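Local atomic coordinates of lysine/ornithine decarboxylase (Vibrio vulnificus, PDB entry 2PLJ), a protein that catalyses the decarboxylation of lysine and ornithine as a pyridoxal-phosphate-dependent beta/alpha-barrel enzyme. Residues A[164-174]-A[187-199]. Sequence-based numbering, arbitrary orientation.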
# COMPACT_ATOMS: atom_id res chain seq x y z
N ASP A 164 -6.05 29.14 -24.87
CA ASP A 164 -6.70 28.81 -26.13
C ASP A 164 -7.19 27.39 -26.25
O ASP A 164 -7.95 27.06 -27.13
CB ASP A 164 -5.77 29.06 -27.30
CG ASP A 164 -5.47 30.54 -27.51
OD1 ASP A 164 -6.17 31.38 -26.99
OD2 ASP A 164 -4.51 30.82 -28.20
N ASP A 165 -6.73 26.54 -25.33
CA ASP A 165 -6.81 25.09 -25.50
C ASP A 165 -7.73 24.37 -24.52
O ASP A 165 -8.08 23.26 -24.74
CB ASP A 165 -5.44 24.46 -25.42
CG ASP A 165 -4.46 25.03 -26.41
OD1 ASP A 165 -4.89 25.35 -27.51
OD2 ASP A 165 -3.28 25.15 -26.04
N VAL A 166 -8.06 25.02 -23.43
CA VAL A 166 -8.72 24.36 -22.31
C VAL A 166 -10.10 24.95 -21.95
O VAL A 166 -10.39 26.12 -22.25
CB VAL A 166 -7.82 24.39 -21.02
CG1 VAL A 166 -6.44 23.74 -21.29
CG2 VAL A 166 -7.70 25.81 -20.47
N GLU A 167 -10.93 24.14 -21.29
CA GLU A 167 -12.08 24.68 -20.56
C GLU A 167 -12.06 24.05 -19.16
O GLU A 167 -11.72 22.88 -19.02
CB GLU A 167 -13.41 24.42 -21.27
CG GLU A 167 -13.66 22.96 -21.63
CD GLU A 167 -14.98 22.73 -22.39
OE1 GLU A 167 -15.69 23.71 -22.69
OE2 GLU A 167 -15.28 21.56 -22.70
N LEU A 168 -12.40 24.83 -18.15
CA LEU A 168 -12.17 24.40 -16.76
C LEU A 168 -13.47 24.18 -15.98
O LEU A 168 -14.45 24.94 -16.13
CB LEU A 168 -11.35 25.48 -16.03
CG LEU A 168 -10.00 25.86 -16.67
CD1 LEU A 168 -9.34 26.92 -15.83
CD2 LEU A 168 -9.12 24.60 -16.80
N LEU A 169 -13.46 23.16 -15.13
CA LEU A 169 -14.50 22.97 -14.11
C LEU A 169 -13.94 23.53 -12.81
O LEU A 169 -12.79 23.20 -12.43
CB LEU A 169 -14.84 21.49 -13.94
CG LEU A 169 -15.54 20.82 -15.13
CD1 LEU A 169 -15.50 19.27 -14.99
CD2 LEU A 169 -16.96 21.33 -15.30
N VAL A 170 -14.74 24.33 -12.11
CA VAL A 170 -14.33 24.88 -10.82
C VAL A 170 -14.92 24.00 -9.73
O VAL A 170 -16.14 23.85 -9.68
CB VAL A 170 -14.79 26.36 -10.61
CG1 VAL A 170 -14.27 26.85 -9.27
CG2 VAL A 170 -14.27 27.23 -11.76
N ARG A 171 -14.06 23.40 -8.91
CA ARG A 171 -14.51 22.42 -7.94
C ARG A 171 -14.80 23.13 -6.62
O ARG A 171 -13.93 23.84 -6.10
CB ARG A 171 -13.45 21.33 -7.72
CG ARG A 171 -13.90 20.34 -6.62
CD ARG A 171 -13.03 19.11 -6.65
NE ARG A 171 -13.27 18.27 -5.48
CZ ARG A 171 -12.64 17.11 -5.23
NH1 ARG A 171 -11.77 16.58 -6.10
NH2 ARG A 171 -12.89 16.45 -4.09
N LEU A 172 -16.01 22.93 -6.12
CA LEU A 172 -16.45 23.49 -4.83
C LEU A 172 -16.41 22.42 -3.74
O LEU A 172 -16.58 21.23 -4.03
CB LEU A 172 -17.87 24.06 -4.93
CG LEU A 172 -18.04 25.43 -5.59
CD1 LEU A 172 -17.74 25.34 -7.08
CD2 LEU A 172 -19.42 26.03 -5.37
N SER A 173 -16.21 22.86 -2.50
CA SER A 173 -16.49 22.01 -1.34
C SER A 173 -17.40 22.78 -0.37
O SER A 173 -17.42 24.01 -0.36
CB SER A 173 -15.20 21.53 -0.67
OG SER A 173 -14.60 22.57 0.08
N PHE A 174 -18.15 22.05 0.44
CA PHE A 174 -19.17 22.66 1.28
C PHE A 174 -18.92 22.43 2.76
O PHE A 174 -19.35 23.24 3.56
CB PHE A 174 -20.55 22.14 0.87
CG PHE A 174 -20.72 22.06 -0.61
CD1 PHE A 174 -20.31 20.92 -1.29
CD2 PHE A 174 -21.22 23.15 -1.34
CE1 PHE A 174 -20.40 20.85 -2.68
CE2 PHE A 174 -21.33 23.08 -2.72
CZ PHE A 174 -20.92 21.94 -3.39
N PHE A 187 -9.83 19.16 -1.16
CA PHE A 187 -10.04 19.90 -2.42
C PHE A 187 -11.37 20.64 -2.42
O PHE A 187 -12.28 20.34 -1.63
CB PHE A 187 -10.08 18.97 -3.62
CG PHE A 187 -8.85 18.13 -3.81
CD1 PHE A 187 -7.61 18.72 -4.12
CD2 PHE A 187 -8.96 16.75 -3.75
CE1 PHE A 187 -6.47 17.90 -4.32
CE2 PHE A 187 -7.82 15.92 -3.94
CZ PHE A 187 -6.59 16.49 -4.23
N GLY A 188 -11.47 21.61 -3.32
CA GLY A 188 -12.72 22.33 -3.53
C GLY A 188 -12.73 23.67 -2.80
O GLY A 188 -12.29 23.77 -1.65
N CYS A 189 -13.21 24.70 -3.50
CA CYS A 189 -13.25 26.05 -2.90
C CYS A 189 -14.64 26.39 -2.38
O CYS A 189 -15.60 25.65 -2.64
CB CYS A 189 -12.80 27.11 -3.91
SG CYS A 189 -13.87 27.20 -5.33
N SER A 190 -14.75 27.51 -1.67
CA SER A 190 -16.05 27.98 -1.22
C SER A 190 -16.81 28.59 -2.40
O SER A 190 -16.20 29.01 -3.39
CB SER A 190 -15.89 29.06 -0.12
OG SER A 190 -15.29 30.23 -0.65
N PRO A 191 -18.15 28.70 -2.28
CA PRO A 191 -18.94 29.43 -3.27
C PRO A 191 -18.41 30.86 -3.56
O PRO A 191 -18.32 31.27 -4.72
CB PRO A 191 -20.34 29.48 -2.62
CG PRO A 191 -20.38 28.23 -1.80
CD PRO A 191 -19.00 28.10 -1.23
N GLU A 192 -18.04 31.61 -2.51
CA GLU A 192 -17.46 32.95 -2.70
C GLU A 192 -16.14 32.90 -3.50
O GLU A 192 -15.93 33.71 -4.41
CB GLU A 192 -17.25 33.65 -1.35
CG GLU A 192 -16.74 35.07 -1.47
CD GLU A 192 -16.60 35.78 -0.13
OE1 GLU A 192 -16.58 35.09 0.92
OE2 GLU A 192 -16.52 37.03 -0.13
N GLN A 193 -15.27 31.95 -3.15
CA GLN A 193 -14.00 31.75 -3.85
C GLN A 193 -14.25 31.34 -5.30
O GLN A 193 -13.48 31.71 -6.20
CB GLN A 193 -13.12 30.70 -3.15
CG GLN A 193 -12.54 31.16 -1.81
CD GLN A 193 -11.87 30.04 -0.98
OE1 GLN A 193 -12.19 28.84 -1.10
NE2 GLN A 193 -10.94 30.45 -0.13
N ALA A 194 -15.29 30.54 -5.52
CA ALA A 194 -15.62 30.08 -6.87
C ALA A 194 -15.94 31.28 -7.77
O ALA A 194 -15.46 31.35 -8.91
CB ALA A 194 -16.77 29.12 -6.84
N LEU A 195 -16.72 32.23 -7.26
CA LEU A 195 -17.05 33.45 -8.02
C LEU A 195 -15.79 34.26 -8.34
O LEU A 195 -15.63 34.72 -9.47
CB LEU A 195 -18.14 34.27 -7.30
CG LEU A 195 -19.49 33.53 -7.31
CD1 LEU A 195 -20.47 34.08 -6.28
CD2 LEU A 195 -20.12 33.54 -8.70
N VAL A 196 -14.87 34.35 -7.38
CA VAL A 196 -13.59 35.05 -7.58
C VAL A 196 -12.76 34.35 -8.67
O VAL A 196 -12.22 35.00 -9.57
CB VAL A 196 -12.77 35.19 -6.27
CG1 VAL A 196 -11.43 35.85 -6.53
CG2 VAL A 196 -13.53 36.02 -5.21
N ILE A 197 -12.72 33.02 -8.62
CA ILE A 197 -12.02 32.27 -9.66
C ILE A 197 -12.65 32.50 -11.05
O ILE A 197 -11.94 32.69 -12.05
CB ILE A 197 -11.99 30.75 -9.32
CG1 ILE A 197 -11.04 30.52 -8.13
CG2 ILE A 197 -11.52 29.94 -10.52
CD1 ILE A 197 -11.18 29.13 -7.48
N ILE A 198 -13.97 32.53 -11.10
CA ILE A 198 -14.69 32.64 -12.37
C ILE A 198 -14.51 34.07 -12.95
O ILE A 198 -14.23 34.24 -14.15
CB ILE A 198 -16.17 32.23 -12.23
CG1 ILE A 198 -16.27 30.71 -11.96
CG2 ILE A 198 -16.98 32.59 -13.49
CD1 ILE A 198 -17.61 30.25 -11.47
N GLU A 199 -14.61 35.07 -12.09
CA GLU A 199 -14.33 36.45 -12.50
C GLU A 199 -12.87 36.63 -12.99
O GLU A 199 -12.64 37.36 -13.98
CB GLU A 199 -14.68 37.44 -11.39
CG GLU A 199 -15.01 38.82 -11.93
CD GLU A 199 -15.68 39.73 -10.89
OE1 GLU A 199 -16.38 39.19 -9.99
OE2 GLU A 199 -15.50 40.96 -10.98
O HOH W 1 -13.93 17.87 -1.65
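Arg171 leaves strand 167-171 with CG opposite its own N (chi1 176°) and runs out extended as far as NE, which lays its guanidinium against Phe187; CG of Phe187 lies beside its own backbone N, CB covers the flat group and ring atom CD2 approaches Arg171 NH1. Phe187 CB stands 3.6 Å from Arg171 CZ, over the centre of one guanidinium face, while the ring plane is turned 52° from the guanidinium. A water joins the two residues again, accepting from Arg171 NH2 and donating to Phe187 O. Arg171 also lies in the ligand pocket, its side chain touching the bound putrescine-cofactor adduct, and Phe187 and the water probably help to position it there.

Around Leu172 the backbones pair in a single bridge with Cys189. Cys189 N donates to Arg171 O at 2.8 Å, a nearly straight bond (164° at the hydrogen), and Ser173 N returns one to Cys189 O at 2.9 Å. Gly188 CA packs against the same Arg171 O in a CA-H...O contact of 3.2 Å. Ser173 OG adds a weak bond to Gly188 O, which also accepts from Arg312 of the second subunit.

Ser190 and Gln193 then form a capping box that starts helix 191-203. Its buried side meets the strand through Val170, whose CG1 packs on Cys189 SG and Ala194 CB, and whose CG2 lies 4.0 Å from Ile198 CG1 and also touches Ile197 CG2. Leu172 CD1 reaches Ala194 CB at 3.9 Å. Strand 167-171 and helix segment 191-199 run roughly antiparallel, their axes approaching to 9.2 Å, and strand 207-212 follows parallel to strand 167-171: a beta-alpha-beta unit of the pyridoxal-binding beta/alpha barrel.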